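Local coordinates for protein oxalate--CoA ligase (Arabidopsis thaliana, PDB 5IE2) that belongs to the ANL superfamily of AMP-binding enzymes and binds ATP, at residues 312-317 against 388-393. Numbering follows the deposited sequence.
Sequences YAMTEA and GWFHTG. With ATP (adenosine-5'-triphosphate), chain C.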
loop_
_atom_site.group_PDB
_atom_site.type_symbol
_atom_site.label_atom_id
_atom_site.label_comp_id
_atom_site.label_asym_id
_atom_site.label_seq_id
_atom_site.Cartn_x
_atom_site.Cartn_y
_atom_site.Cartn_z
ATOM N N TYR A 312 8.630 4.679 -2.979
ATOM C CA TYR A 312 7.591 5.692 -3.186
ATOM C C TYR A 312 6.547 5.099 -4.144
ATOM O O TYR A 312 6.904 4.484 -5.145
ATOM C CB TYR A 312 8.249 6.951 -3.753
ATOM C CG TYR A 312 7.364 7.999 -4.430
ATOM C CD1 TYR A 312 6.288 8.584 -3.755
ATOM C CD2 TYR A 312 7.716 8.497 -5.675
ATOM C CE1 TYR A 312 5.506 9.631 -4.361
ATOM C CE2 TYR A 312 6.982 9.529 -6.271
ATOM C CZ TYR A 312 5.883 10.068 -5.629
ATOM O OH TYR A 312 5.166 11.057 -6.260
ATOM N N ALA A 313 5.276 5.211 -3.776
ATOM C CA ALA A 313 4.217 4.502 -4.497
ATOM C C ALA A 313 2.876 5.203 -4.384
ATOM O O ALA A 313 2.699 5.998 -3.506
ATOM C CB ALA A 313 4.069 3.058 -3.964
ATOM N N MET A 314 1.949 4.916 -5.299
ATOM C CA MET A 314 0.610 5.497 -5.180
ATOM C C MET A 314 -0.377 4.639 -5.943
ATOM O O MET A 314 -0.010 3.859 -6.829
ATOM C CB MET A 314 0.611 6.964 -5.684
ATOM C CG MET A 314 0.781 7.119 -7.215
ATOM S SD MET A 314 1.093 8.868 -7.619
ATOM C CE MET A 314 -0.275 9.763 -6.857
ATOM N N THR A 315 -1.652 4.759 -5.589
ATOM C CA THR A 315 -2.661 3.919 -6.192
ATOM C C THR A 315 -2.667 4.085 -7.723
ATOM O O THR A 315 -2.827 3.118 -8.425
ATOM C CB THR A 315 -4.074 4.284 -5.631
ATOM O OG1 THR A 315 -4.058 4.122 -4.214
ATOM C CG2 THR A 315 -5.140 3.372 -6.193
ATOM N N GLU A 316 -2.536 5.316 -8.196
ATOM C CA GLU A 316 -2.594 5.581 -9.654
ATOM C C GLU A 316 -1.442 4.985 -10.476
ATOM O O GLU A 316 -1.533 4.868 -11.711
ATOM C CB GLU A 316 -2.613 7.094 -9.918
ATOM C CG GLU A 316 -3.876 7.809 -9.515
ATOM C CD GLU A 316 -3.768 8.385 -8.077
ATOM O OE1 GLU A 316 -3.097 7.763 -7.227
ATOM O OE2 GLU A 316 -4.356 9.472 -7.836
ATOM N N ALA A 317 -0.361 4.639 -9.790
ATOM C CA ALA A 317 0.819 4.003 -10.411
ATOM C C ALA A 317 0.775 2.480 -10.202
ATOM O O ALA A 317 1.784 1.820 -10.378
ATOM C CB ALA A 317 2.129 4.603 -9.750
ATOM N N GLY A 388 0.764 11.342 -22.090
ATOM C CA GLY A 388 1.085 10.068 -21.438
ATOM C C GLY A 388 1.579 10.213 -20.004
ATOM O O GLY A 388 1.627 9.237 -19.249
ATOM N N TRP A 389 1.979 11.425 -19.628
ATOM C CA TRP A 389 2.534 11.656 -18.291
ATOM C C TRP A 389 1.447 11.972 -17.269
ATOM O O TRP A 389 0.586 12.818 -17.520
ATOM C CB TRP A 389 3.493 12.835 -18.303
ATOM C CG TRP A 389 4.754 12.617 -19.109
ATOM C CD1 TRP A 389 4.926 12.809 -20.461
ATOM C CD2 TRP A 389 6.012 12.180 -18.591
ATOM N NE1 TRP A 389 6.219 12.528 -20.808
ATOM C CE2 TRP A 389 6.907 12.125 -19.681
ATOM C CE3 TRP A 389 6.466 11.829 -17.291
ATOM C CZ2 TRP A 389 8.249 11.761 -19.526
ATOM C CZ3 TRP A 389 7.790 11.474 -17.127
ATOM C CH2 TRP A 389 8.677 11.424 -18.262
ATOM N N PHE A 390 1.577 11.401 -16.079
ATOM C CA PHE A 390 0.644 11.637 -14.997
ATOM C C PHE A 390 1.303 12.557 -13.934
ATOM O O PHE A 390 2.421 12.288 -13.504
ATOM C CB PHE A 390 0.232 10.296 -14.401
ATOM C CG PHE A 390 -0.576 10.430 -13.128
ATOM C CD1 PHE A 390 -1.844 10.984 -13.167
ATOM C CD2 PHE A 390 -0.034 9.989 -11.896
ATOM C CE1 PHE A 390 -2.597 11.104 -11.975
ATOM C CE2 PHE A 390 -0.762 10.120 -10.725
ATOM C CZ PHE A 390 -2.039 10.684 -10.763
ATOM N N HIS A 391 0.600 13.620 -13.518
ATOM C CA HIS A 391 1.081 14.571 -12.493
ATOM C C HIS A 391 0.709 14.039 -11.109
ATOM O O HIS A 391 -0.473 13.867 -10.836
ATOM C CB HIS A 391 0.472 15.961 -12.715
ATOM C CG HIS A 391 1.011 16.648 -13.914
ATOM N ND1 HIS A 391 1.711 17.835 -13.838
ATOM C CD2 HIS A 391 1.046 16.270 -15.212
ATOM C CE1 HIS A 391 2.129 18.174 -15.049
ATOM N NE2 HIS A 391 1.729 17.246 -15.903
ATOM N N THR A 392 1.701 13.704 -10.268
ATOM C CA THR A 392 1.408 13.004 -8.987
ATOM C C THR A 392 0.821 13.896 -7.880
ATOM O O THR A 392 0.259 13.381 -6.916
ATOM C CB THR A 392 2.664 12.336 -8.360
ATOM O OG1 THR A 392 3.623 13.370 -8.048
ATOM C CG2 THR A 392 3.286 11.368 -9.317
ATOM N N GLY A 393 1.037 15.204 -7.981
ATOM C CA GLY A 393 0.672 16.088 -6.885
ATOM C C GLY A 393 1.722 16.198 -5.782
ATOM O O GLY A 393 1.493 16.873 -4.767
HETATM P PG ATP C . -5.610 10.894 -1.979
HETATM O O1G ATP C . -5.198 12.312 -1.582
HETATM O O2G ATP C . -7.072 10.650 -1.855
HETATM O O3G ATP C . -5.084 10.532 -3.366
HETATM P PB ATP C . -3.354 9.412 -0.957
HETATM O O1B ATP C . -2.843 9.164 0.446
HETATM O O2B ATP C . -2.646 10.344 -1.875
HETATM O O3B ATP C . -4.937 9.842 -0.929
HETATM P PA ATP C . -2.353 6.774 -1.831
HETATM O O1A ATP C . -2.329 6.436 -3.315
HETATM O O2A ATP C . -2.695 5.727 -0.844
HETATM O O3A ATP C . -3.462 7.931 -1.641
HETATM O "O5'" ATP C . -0.983 7.513 -1.456
HETATM C "C5'" ATP C . 0.028 7.894 -2.422
HETATM C "C4'" ATP C . 0.755 9.112 -1.824
HETATM O "O4'" ATP C . 1.513 8.687 -0.675
HETATM C "C3'" ATP C . 1.825 9.642 -2.726
HETATM O "O3'" ATP C . 1.247 10.505 -3.704
HETATM C "C2'" ATP C . 2.738 10.383 -1.772
HETATM O "O2'" ATP C . 2.113 11.618 -1.388
HETATM C "C1'" ATP C . 2.670 9.496 -0.563
HETATM N N9 ATP C . 3.836 8.587 -0.456
HETATM C C8 ATP C . 3.953 7.323 -0.884
HETATM N N7 ATP C . 5.192 6.847 -0.552
HETATM C C5 ATP C . 5.838 7.853 0.122
HETATM C C6 ATP C . 7.163 8.010 0.767
HETATM N N6 ATP C . 8.040 6.952 0.801
HETATM N N1 ATP C . 7.416 9.202 1.353
HETATM C C2 ATP C . 6.523 10.219 1.355
HETATM N N3 ATP C . 5.295 10.151 0.779
HETATM C C4 ATP C . 4.937 8.983 0.172
#
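Y312 meets T392 with the far end of its ring. The hydroxyl OH lies 3.3 Å from T392 OG1 and 3.6 Å from T392 CG2. Both hydroxyls have clear partners nearby. Y312 OH is hydrogen-bonded to D394 OD2, and T392 OG1 to V363 O and D394 N. CG of Y312 is anti to the backbone N (chi1 163°), which carries the ring alongside the ATP ribose. ATP C2' sits at the ring edge, in its plane, 3.9 Å from Y312 CE1.

M314 reaches both T392 and F390. Its CB packs on ATP C5' at 3.4 Å. The chain then extends to the sulfur and bends at its end. SD lies 3.7 Å from T392 CG2. It also meets the F390 ring at its edge, in plane, 5.2 Å from SD to the ring centroid. This is a Met-aromatic contact. The methyl CE touches both T392 O and ATP O3'.

T315 turns to the nucleotide. Its backbone N donates a nearly straight hydrogen bond to ATP O1A (2.9 Å).

The side chains of E316 and F390 cross at about a right angle. E316 CG lies 3.6 Å from F390 CZ, and CB touches the same end of the ring. CB and CG make the nearest approach. The carboxylate lies a little farther from CZ, its plane turned about 42° from the ring; its OE2 is hydrogen-bonded to Y374 OH.

The end of strand 308-314 and strand 389-392 belong to different sheets and run at 102°. Apolar and sulfur-aromatic packing links them, with two hydroxyls close together at the Y312 end, while D394, which also bonds ATP through OD1, ties Y312 and T392 to the nucleotide site of this AMP-binding fold.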